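Local coordinates for protein 2-methyl-aconitate isomerase (Shewanella oneidensis, PDB 5K87) that catalyses the cis-trans isomerization of 2-methyl-aconitate in the 2-methylcitrate cycle, the route by which this bacterium degrades propionate, at residues Ala176-Pro186 and Val377-Ser385; Asp88-Val96 and Trp105-Val116. The protein carries 1 engineered substitution. One frame throughout, in Å; residues are numbered along the deposited sequence. Where two conformers were deposited one is given.

Contact 1: Ala176-Pro186 and Val377-Ser385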
loop_
_atom_site.group_PDB
_atom_site.type_symbol
_atom_site.label_atom_id
_atom_site.label_comp_id
_atom_site.label_asym_id
_atom_site.label_seq_id
_atom_site.Cartn_x
_atom_site.Cartn_y
_atom_site.Cartn_z
ATOM N N ALA A 176 18.097 -10.510 -2.162
ATOM C CA ALA A 176 18.962 -9.459 -1.638
ATOM C C ALA A 176 20.034 -10.118 -0.770
ATOM O O ALA A 176 20.081 -11.343 -0.674
ATOM C CB ALA A 176 18.152 -8.447 -0.835
ATOM N N ALA A 177 20.896 -9.329 -0.142
ATOM C CA ALA A 177 21.917 -9.903 0.730
ATOM C C ALA A 177 21.292 -10.484 1.995
ATOM O O ALA A 177 20.412 -9.873 2.607
ATOM C CB ALA A 177 22.954 -8.866 1.092
ATOM N N GLU A 178 21.755 -11.657 2.405
ATOM C CA GLU A 178 21.304 -12.253 3.660
ATOM C C GLU A 178 21.788 -11.453 4.863
ATOM O O GLU A 178 22.976 -11.139 4.975
ATOM C CB GLU A 178 21.829 -13.682 3.777
ATOM C CG GLU A 178 21.322 -14.418 5.009
ATOM C CD GLU A 178 21.845 -15.843 5.129
ATOM O OE1 GLU A 178 22.646 -16.276 4.266
ATOM O OE2 GLU A 178 21.453 -16.533 6.094
ATOM N N VAL A 179 20.869 -11.155 5.783
ATOM C CA VAL A 179 21.216 -10.529 7.045
ATOM C C VAL A 179 20.736 -11.431 8.171
ATOM O O VAL A 179 19.530 -11.565 8.414
ATOM C CB VAL A 179 20.572 -9.137 7.180
ATOM C CG1 VAL A 179 20.945 -8.521 8.520
ATOM C CG2 VAL A 179 21.014 -8.246 6.028
ATOM N N GLN A 180 21.678 -12.074 8.850
ATOM C CA GLN A 180 21.337 -12.929 9.972
ATOM C C GLN A 180 21.059 -12.090 11.214
ATOM O O GLN A 180 21.816 -11.169 11.549
ATOM C CB GLN A 180 22.455 -13.952 10.192
ATOM C CG GLN A 180 22.682 -14.806 8.948
ATOM C CD GLN A 180 23.792 -15.818 9.095
ATOM O OE1 GLN A 180 24.616 -15.727 10.005
ATOM N NE2 GLN A 180 23.822 -16.793 8.190
ATOM N N ILE A 181 19.955 -12.419 11.884
ATOM C CA ILE A 181 19.508 -11.703 13.073
ATOM C C ILE A 181 19.498 -12.631 14.279
ATOM O O ILE A 181 19.203 -13.816 14.139
ATOM C CB ILE A 181 18.076 -11.166 12.881
ATOM C CG1 ILE A 181 17.973 -10.385 11.575
ATOM C CG2 ILE A 181 17.661 -10.299 14.061
ATOM C CD1 ILE A 181 18.858 -9.182 11.535
ATOM N N GLU A 182 19.823 -12.103 15.456
ATOM C CA GLU A 182 19.798 -12.909 16.675
ATOM C C GLU A 182 19.130 -12.151 17.806
ATOM O O GLU A 182 19.633 -11.110 18.251
ATOM C CB GLU A 182 21.214 -13.259 17.117
ATOM C CG GLU A 182 22.041 -13.912 16.035
ATOM C CD GLU A 182 23.440 -14.227 16.486
ATOM O OE1 GLU A 182 24.253 -14.643 15.637
ATOM O OE2 GLU A 182 23.721 -14.067 17.694
ATOM N N PHE A 183 18.026 -12.706 18.294
ATOM C CA PHE A 183 17.269 -12.115 19.379
ATOM C C PHE A 183 17.779 -12.743 20.664
ATOM O O PHE A 183 17.469 -13.908 20.964
ATOM C CB PHE A 183 15.781 -12.414 19.197
ATOM C CG PHE A 183 15.182 -11.798 17.952
ATOM C CD1 PHE A 183 15.412 -12.354 16.698
ATOM C CD2 PHE A 183 14.367 -10.680 18.041
ATOM C CE1 PHE A 183 14.841 -11.788 15.554
ATOM C CE2 PHE A 183 13.802 -10.109 16.903
ATOM C CZ PHE A 183 14.036 -10.663 15.663
ATOM N N MET A 184 18.576 -11.994 21.419
ATOM C CA MET A 184 19.188 -12.528 22.634
ATOM C C MET A 184 18.193 -12.572 23.785
ATOM O O MET A 184 17.391 -11.652 23.964
ATOM C CB MET A 184 20.384 -11.671 23.039
ATOM C CG MET A 184 21.434 -11.509 21.957
ATOM S SD MET A 184 22.087 -13.059 21.305
ATOM C CE MET A 184 22.831 -13.765 22.772
ATOM N N ASN A 185 18.253 -13.653 24.566
ATOM C CA ASN A 185 17.457 -13.787 25.791
ATOM C C ASN A 185 16.009 -13.311 25.606
ATOM O O ASN A 185 15.558 -12.397 26.297
ATOM C CB ASN A 185 18.142 -13.019 26.930
ATOM C CG ASN A 185 17.447 -13.195 28.268
ATOM O OD1 ASN A 185 16.931 -14.269 28.580
ATOM N ND2 ASN A 185 17.421 -12.129 29.066
ATOM N N PRO A 186 15.285 -13.908 24.643
ATOM C CA PRO A 186 13.994 -13.332 24.249
ATOM C C PRO A 186 12.869 -13.443 25.285
ATOM O O PRO A 186 11.926 -12.659 25.197
ATOM C CB PRO A 186 13.638 -14.116 22.979
ATOM C CG PRO A 186 14.360 -15.411 23.128
ATOM C CD PRO A 186 15.647 -15.063 23.803
ATOM N N VAL A 377 16.064 -19.744 27.432
ATOM C CA VAL A 377 16.326 -19.623 26.006
ATOM C C VAL A 377 17.377 -18.555 25.772
ATOM O O VAL A 377 17.161 -17.371 26.029
ATOM C CB VAL A 377 15.055 -19.336 25.195
ATOM C CG1 VAL A 377 15.403 -19.156 23.726
ATOM C CG2 VAL A 377 14.066 -20.477 25.366
ATOM N N ILE A 378 18.532 -18.992 25.303
ATOM C CA ILE A 378 19.684 -18.124 25.155
ATOM C C ILE A 378 19.492 -17.111 24.026
ATOM O O ILE A 378 19.837 -15.934 24.166
ATOM C CB ILE A 378 20.944 -18.970 24.900
ATOM C CG1 ILE A 378 21.240 -19.844 26.123
ATOM C CG2 ILE A 378 22.133 -18.085 24.566
ATOM C CD1 ILE A 378 22.398 -20.795 25.938
ATOM N N LYS A 379 18.948 -17.582 22.912
ATOM C CA LYS A 379 18.748 -16.732 21.749
ATOM C C LYS A 379 17.830 -17.421 20.764
ATOM O O LYS A 379 17.666 -18.650 20.789
ATOM C CB LYS A 379 20.079 -16.405 21.067
ATOM C CG LYS A 379 20.766 -17.614 20.463
ATOM C CD LYS A 379 21.919 -17.218 19.544
ATOM C CE LYS A 379 23.112 -16.697 20.321
ATOM N NZ LYS A 379 24.279 -16.427 19.425
ATOM N N ALA A 380 17.216 -16.613 19.909
ATOM C CA ALA A 380 16.489 -17.103 18.750
ATOM C C ALA A 380 17.087 -16.449 17.516
ATOM O O ALA A 380 17.432 -15.263 17.536
ATOM C CB ALA A 380 15.021 -16.780 18.862
ATOM N N ILE A 381 17.229 -17.217 16.445
ATOM C CA ILE A 381 17.905 -16.718 15.254
ATOM C C ILE A 381 17.087 -16.959 14.000
ATOM O O ILE A 381 16.322 -17.926 13.908
ATOM C CB ILE A 381 19.292 -17.368 15.081
ATOM C CG1 ILE A 381 19.159 -18.839 14.712
ATOM C CG2 ILE A 381 20.123 -17.220 16.349
ATOM C CD1 ILE A 381 20.463 -19.479 14.301
ATOM N N MET A 382 17.220 -16.048 13.040
ATOM C CA MET A 382 16.626 -16.234 11.729
ATOM C C MET A 382 17.385 -15.349 10.751
ATOM O O MET A 382 18.141 -14.471 11.156
ATOM C CB MET A 382 15.141 -15.865 11.750
ATOM C CG MET A 382 14.897 -14.385 11.975
ATOM S SD MET A 382 13.165 -13.903 12.130
ATOM C CE MET A 382 12.810 -14.534 13.760
ATOM N N SER A 383 17.180 -15.585 9.467
ATOM C CA SER A 383 17.756 -14.731 8.442
ATOM C C SER A 383 16.679 -13.906 7.771
ATOM O O SER A 383 15.580 -14.396 7.495
ATOM C CB SER A 383 18.491 -15.567 7.409
ATOM O OG SER A 383 19.651 -16.135 7.991
ATOM N N ARG A 384 17.010 -12.647 7.515
ATOM C CA ARG A 384 16.141 -11.748 6.774
ATOM C C ARG A 384 17.006 -11.067 5.706
ATOM O O ARG A 384 18.060 -11.595 5.334
ATOM C CB ARG A 384 15.471 -10.758 7.742
ATOM C CG ARG A 384 14.622 -11.411 8.853
ATOM C CD ARG A 384 13.181 -11.726 8.429
ATOM N NE ARG A 384 13.051 -12.947 7.641
ATOM C CZ ARG A 384 11.901 -13.375 7.135
ATOM N NH1 ARG A 384 11.849 -14.508 6.454
ATOM N NH2 ARG A 384 10.795 -12.656 7.293
ATOM N N SER A 385 16.544 -9.936 5.183
ATOM C CA SER A 385 17.298 -9.117 4.237
ATOM C C SER A 385 16.674 -7.738 4.321
ATOM O O SER A 385 15.605 -7.577 4.931
ATOM C CB SER A 385 17.199 -9.667 2.815
ATOM O OG SER A 385 15.882 -9.544 2.286
HETATM O O HOH W 1 15.175 -16.020 27.150
#
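Phe183 lays its ring beside the end of Met382, with CE1 3.9 Å from the methyl carbon CE. The two side chains cross at a slant. Met382 places CG between its own backbone N and carbonyl carbon (chi1 67°) and then bends at its last torsion, which brings CE to the ring. The carbonyl oxygen of Ala380 lies at the ring edge, in its plane. Val328 of helix 324-334 packs on both Phe183 and Met382 and continues this apolar layer.

The backbones form an antiparallel ladder between strands 179-184 and 374-391. Val179 with Arg384, Ile181 with Met382 and Phe183 with Ala380 are hydrogen-bonded pairs, and their side chains share the buried face. The bond from Phe183 N to Ala380 O is short, at 2.7 Å. Strand 374-391 also pairs with 360-371, and 179-184 with 148-157, so the ladder joins sheet strands from distant parts of the PrpF chain, which belongs to the diaminopimelate epimerase clan.

The other face, with Gln180, Glu182, Met184, Lys379, Ile381 and Ser383, is more polar and more open to solvent. Glu182 and Lys379 run side by side in the same direction, and NZ of Lys379 forms a salt bridge with OE2 of Glu182 at 3.0 Å. The amine approaches from above the carboxylate plane. The other oxygen, OE1, is bound by His153. Met184 folds its thioether along the same lysine, with CE 3.8 Å from Lys379 CE. Farther along, OG of Ser383 donates to the anti lone pair of Glu178 OE2 at 2.6 Å. Gln180 NE2 also reaches that oxygen in one of its two conformers, so this bond is less certain. Near Pro186, a water donates to both Asn185 OD1 and Val377 O.

Contact 2: Asp88-Val96 and Trp105-Val116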
loop_
_atom_site.group_PDB
_atom_site.type_symbol
_atom_site.label_atom_id
_atom_site.label_comp_id
_atom_site.label_asym_id
_atom_site.label_seq_id
_atom_site.Cartn_x
_atom_site.Cartn_y
_atom_site.Cartn_z
ATOM N N ASP A 88 25.296 -0.642 20.170
ATOM C CA ASP A 88 25.663 0.398 19.220
ATOM C C ASP A 88 24.555 1.409 18.949
ATOM O O ASP A 88 24.803 2.612 18.819
ATOM C CB ASP A 88 26.080 -0.244 17.907
ATOM C CG ASP A 88 27.241 -1.183 18.073
ATOM O OD1 ASP A 88 28.323 -0.700 18.469
ATOM O OD2 ASP A 88 27.098 -2.399 17.821
ATOM N N VAL A 89 23.326 0.933 18.857
ATOM C CA VAL A 89 22.251 1.787 18.393
ATOM C C VAL A 89 20.994 1.471 19.191
ATOM O O VAL A 89 20.752 0.308 19.528
ATOM C CB VAL A 89 22.021 1.593 16.860
ATOM C CG1 VAL A 89 21.654 0.152 16.536
ATOM C CG2 VAL A 89 20.970 2.567 16.321
ATOM N N ASP A 90 20.219 2.498 19.522
ATOM C CA ASP A 90 18.909 2.329 20.149
ATOM C C ASP A 90 17.816 2.363 19.083
ATOM O O ASP A 90 17.816 3.231 18.195
ATOM C CB ASP A 90 18.622 3.443 21.148
ATOM C CG ASP A 90 19.403 3.313 22.435
ATOM O OD1 ASP A 90 20.129 2.319 22.623
ATOM O OD2 ASP A 90 19.261 4.225 23.278
ATOM N N TYR A 91 16.859 1.454 19.218
ATOM C CA TYR A 91 15.827 1.228 18.210
ATOM C C TYR A 91 14.440 1.348 18.845
ATOM O O TYR A 91 14.097 0.577 19.744
ATOM C CB TYR A 91 16.062 -0.168 17.625
ATOM C CG TYR A 91 14.964 -0.837 16.815
ATOM C CD1 TYR A 91 13.999 -0.111 16.118
ATOM C CD2 TYR A 91 14.911 -2.224 16.740
ATOM C CE1 TYR A 91 13.018 -0.757 15.373
ATOM C CE2 TYR A 91 13.939 -2.874 15.993
ATOM C CZ TYR A 91 12.996 -2.132 15.322
ATOM O OH TYR A 91 12.019 -2.761 14.584
ATOM N N LEU A 92 13.663 2.324 18.370
ATOM C CA LEU A 92 12.247 2.430 18.712
ATOM C C LEU A 92 11.391 2.132 17.494
ATOM O O LEU A 92 11.612 2.688 16.408
ATOM C CB LEU A 92 11.892 3.819 19.235
ATOM C CG LEU A 92 12.297 4.135 20.672
ATOM C CD1 LEU A 92 12.070 5.615 20.960
ATOM C CD2 LEU A 92 11.510 3.271 21.649
ATOM N N PHE A 93 10.420 1.245 17.674
ATOM C CA PHE A 93 9.461 0.910 16.641
ATOM C C PHE A 93 8.096 1.474 16.995
ATOM O O PHE A 93 7.590 1.245 18.106
ATOM C CB PHE A 93 9.351 -0.605 16.498
ATOM C CG PHE A 93 8.239 -1.034 15.600
ATOM C CD1 PHE A 93 8.244 -0.677 14.261
ATOM C CD2 PHE A 93 7.179 -1.780 16.083
ATOM C CE1 PHE A 93 7.213 -1.052 13.411
ATOM C CE2 PHE A 93 6.147 -2.159 15.232
ATOM C CZ PHE A 93 6.169 -1.791 13.899
ATOM N N GLY A 94 7.492 2.195 16.060
ATOM C CA GLY A 94 6.148 2.721 16.231
ATOM C C GLY A 94 5.184 2.102 15.239
ATOM O O GLY A 94 5.325 2.283 14.022
ATOM N N GLN A 95 4.215 1.352 15.750
ATOM C CA GLN A 95 3.175 0.758 14.930
ATOM C C GLN A 95 2.083 1.806 14.766
ATOM O O GLN A 95 1.423 2.179 15.742
ATOM C CB GLN A 95 2.599 -0.475 15.624
ATOM C CG GLN A 95 1.527 -1.197 14.808
ATOM C CD GLN A 95 2.113 -1.920 13.619
ATOM O OE1 GLN A 95 3.096 -2.635 13.760
ATOM N NE2 GLN A 95 1.527 -1.728 12.441
ATOM N N VAL A 96 1.902 2.305 13.548
ATOM C CA VAL A 96 0.995 3.420 13.319
ATOM C C VAL A 96 -0.388 2.892 12.974
ATOM O O VAL A 96 -0.562 2.185 11.991
ATOM C CB VAL A 96 1.521 4.343 12.205
ATOM C CG1 VAL A 96 0.573 5.509 12.004
ATOM C CG2 VAL A 96 2.921 4.837 12.554
ATOM N N TRP A 105 3.796 1.949 20.853
ATOM C CA TRP A 105 5.214 1.772 21.145
ATOM C C TRP A 105 5.473 0.581 22.072
ATOM O O TRP A 105 6.548 0.481 22.669
ATOM C CB TRP A 105 5.790 3.047 21.781
ATOM C CG TRP A 105 5.608 4.262 20.935
ATOM C CD1 TRP A 105 4.586 5.172 21.010
ATOM C CD2 TRP A 105 6.456 4.699 19.860
ATOM N NE1 TRP A 105 4.752 6.143 20.056
ATOM C CE2 TRP A 105 5.891 5.880 19.339
ATOM C CE3 TRP A 105 7.646 4.216 19.301
ATOM C CZ2 TRP A 105 6.466 6.578 18.282
ATOM C CZ3 TRP A 105 8.214 4.908 18.245
ATOM C CH2 TRP A 105 7.626 6.077 17.746
ATOM N N SER A 106 4.510 -0.326 22.193
ATOM C CA SER A 106 4.627 -1.428 23.148
ATOM C C SER A 106 5.419 -2.640 22.651
ATOM O O SER A 106 5.691 -3.553 23.432
ATOM C CB SER A 106 3.238 -1.878 23.622
ATOM O OG SER A 106 2.524 -2.551 22.603
ATOM N N GLY A 107 5.788 -2.666 21.377
ATOM C CA GLY A 107 6.440 -3.843 20.836
ATOM C C GLY A 107 7.593 -3.566 19.898
ATOM O O GLY A 107 7.829 -2.429 19.469
ATOM N N ASN A 108 8.309 -4.629 19.567
ATOM C CA ASN A 108 9.353 -4.603 18.556
ATOM C C ASN A 108 8.748 -4.905 17.184
ATOM O O ASN A 108 7.591 -5.329 17.077
ATOM C CB ASN A 108 10.398 -5.664 18.944
ATOM C CG ASN A 108 11.580 -5.724 18.007
ATOM O OD1 ASN A 108 11.961 -4.732 17.386
ATOM N ND2 ASN A 108 12.193 -6.898 17.925
ATOM N N CYS A 109 9.529 -4.647 16.140
ATOM C CA CYS A 109 9.246 -5.183 14.819
ATOM C C CYS A 109 10.433 -6.031 14.400
ATOM O O CYS A 109 11.543 -5.526 14.226
ATOM C CB CYS A 109 9.011 -4.084 13.788
ATOM S SG CYS A 109 8.692 -4.807 12.158
ATOM N N GLY A 110 10.211 -7.328 14.250
ATOM C CA GLY A 110 11.284 -8.244 13.921
ATOM C C GLY A 110 11.746 -8.145 12.486
ATOM O O GLY A 110 12.944 -8.234 12.216
ATOM N N ASN A 111 10.813 -7.976 11.558
ATOM C CA ASN A 111 11.179 -7.877 10.152
ATOM C C ASN A 111 12.065 -6.682 9.862
ATOM O O ASN A 111 12.965 -6.761 9.025
ATOM C CB ASN A 111 9.948 -7.859 9.260
ATOM C CG ASN A 111 9.476 -9.252 8.927
ATOM O OD1 ASN A 111 10.198 -10.021 8.286
ATOM N ND2 ASN A 111 8.272 -9.604 9.368
ATOM N N LEU A 112 11.820 -5.566 10.536
ATOM C CA LEU A 112 12.604 -4.372 10.266
ATOM C C LEU A 112 13.979 -4.393 10.934
ATOM O O LEU A 112 14.799 -3.516 10.664
ATOM C CB LEU A 112 11.836 -3.111 10.652
ATOM C CG LEU A 112 10.633 -2.782 9.759
ATOM C CD1 LEU A 112 10.066 -1.427 10.156
ATOM C CD2 LEU A 112 10.982 -2.804 8.269
ATOM N N THR A 113 14.266 -5.395 11.764
ATOM C CA THR A 113 15.547 -5.443 12.460
ATOM C C THR A 113 16.764 -5.437 11.513
ATOM O O THR A 113 17.753 -4.759 11.769
ATOM C CB THR A 113 15.585 -6.629 13.445
ATOM O OG1 THR A 113 14.706 -6.353 14.547
ATOM C CG2 THR A 113 16.982 -6.845 13.971
ATOM N N ALA A 114 16.696 -6.182 10.414
ATOM C CA ALA A 114 17.790 -6.154 9.438
ATOM C C ALA A 114 17.991 -4.749 8.856
ATOM O O ALA A 114 19.118 -4.302 8.630
ATOM C CB ALA A 114 17.526 -7.149 8.315
ATOM N N ALA A 115 16.882 -4.059 8.591
ATOM C CA ALA A 115 16.942 -2.694 8.090
ATOM C C ALA A 115 17.484 -1.732 9.144
ATOM O O ALA A 115 18.183 -0.777 8.797
ATOM C CB ALA A 115 15.583 -2.248 7.577
ATOM N N VAL A 116 17.192 -1.979 10.418
ATOM C CA VAL A 116 17.765 -1.184 11.495
ATOM C C VAL A 116 19.288 -1.259 11.470
ATOM O O VAL A 116 19.973 -0.245 11.571
ATOM C CB VAL A 116 17.224 -1.651 12.866
ATOM C CG1 VAL A 116 18.059 -1.091 14.003
ATOM C CG2 VAL A 116 15.759 -1.260 13.007
#
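The active-site loop that carries Cys109, the inferred proton donor/acceptor, packs here against strand 89-96. CB of Cys109 sits over the centre of the Phe93 ring, 3.4 Å from the centroid. With SG of Cys109 anti to its backbone N (chi1 179°), CB meets the ring most closely and the sulfur lies farther off over the same face, 4.5 Å from the centroid, in a sulfur-aromatic contact. The Gly107 carbonyl oxygen lies at the ring edge, in plane.

Tyr91, two residues before Phe93, holds the same loop. Its OH donates to the carbonyl oxygen of Cys109 at 2.8 Å, in the carbonyl plane and on a lone pair. CG2 of Val116 stands over the centre of the Tyr91 ring in a CH-pi contact, 3.5 Å from the centroid. A phenylalanine in place of Tyr91 would probably keep the packing on Val116 but leave the Cys109 carbonyl oxygen without its hydroxyl partner, and the loop less firmly held.

Just beyond Phe93, Trp105 lays its six-membered ring over Gly94, whose CA is 3.8 Å from the centroid. Asp46 binds its indole NE1.

Bound malonate accepts hydrogen bonds from the backbone N atoms of Gly110 and Asn111. A cysteine in this place, probably catalytic, followed by backbone amides that bind an anion ahead of a helix, is characteristic of the diaminopimelate epimerase fold.

In the fold
Contact 2 is the more deeply buried. Contact 1 is partly buried, with one apolar face inside and one more polar face at the surface. Both involve strands of the same sheet system, but contact 1 is strand against strand, built on backbone bonds, with one salt bridge on its outer face. Contact 2 sets a strand against a loop and helix 113-122, held mainly by aromatic rings and one tyrosine hydroxyl. Their centres are 14 Å apart, and they meet directly. Arg384 NH2 probably bonds Asn111 OD1 at 2.9 Å, which ties contact 1 to a substrate-binding residue. Val179 packs on Ala114 and the Phe183 ring lies by Asn108, so the buried face of 176-186 lies against helix 113-122 and the loop before it.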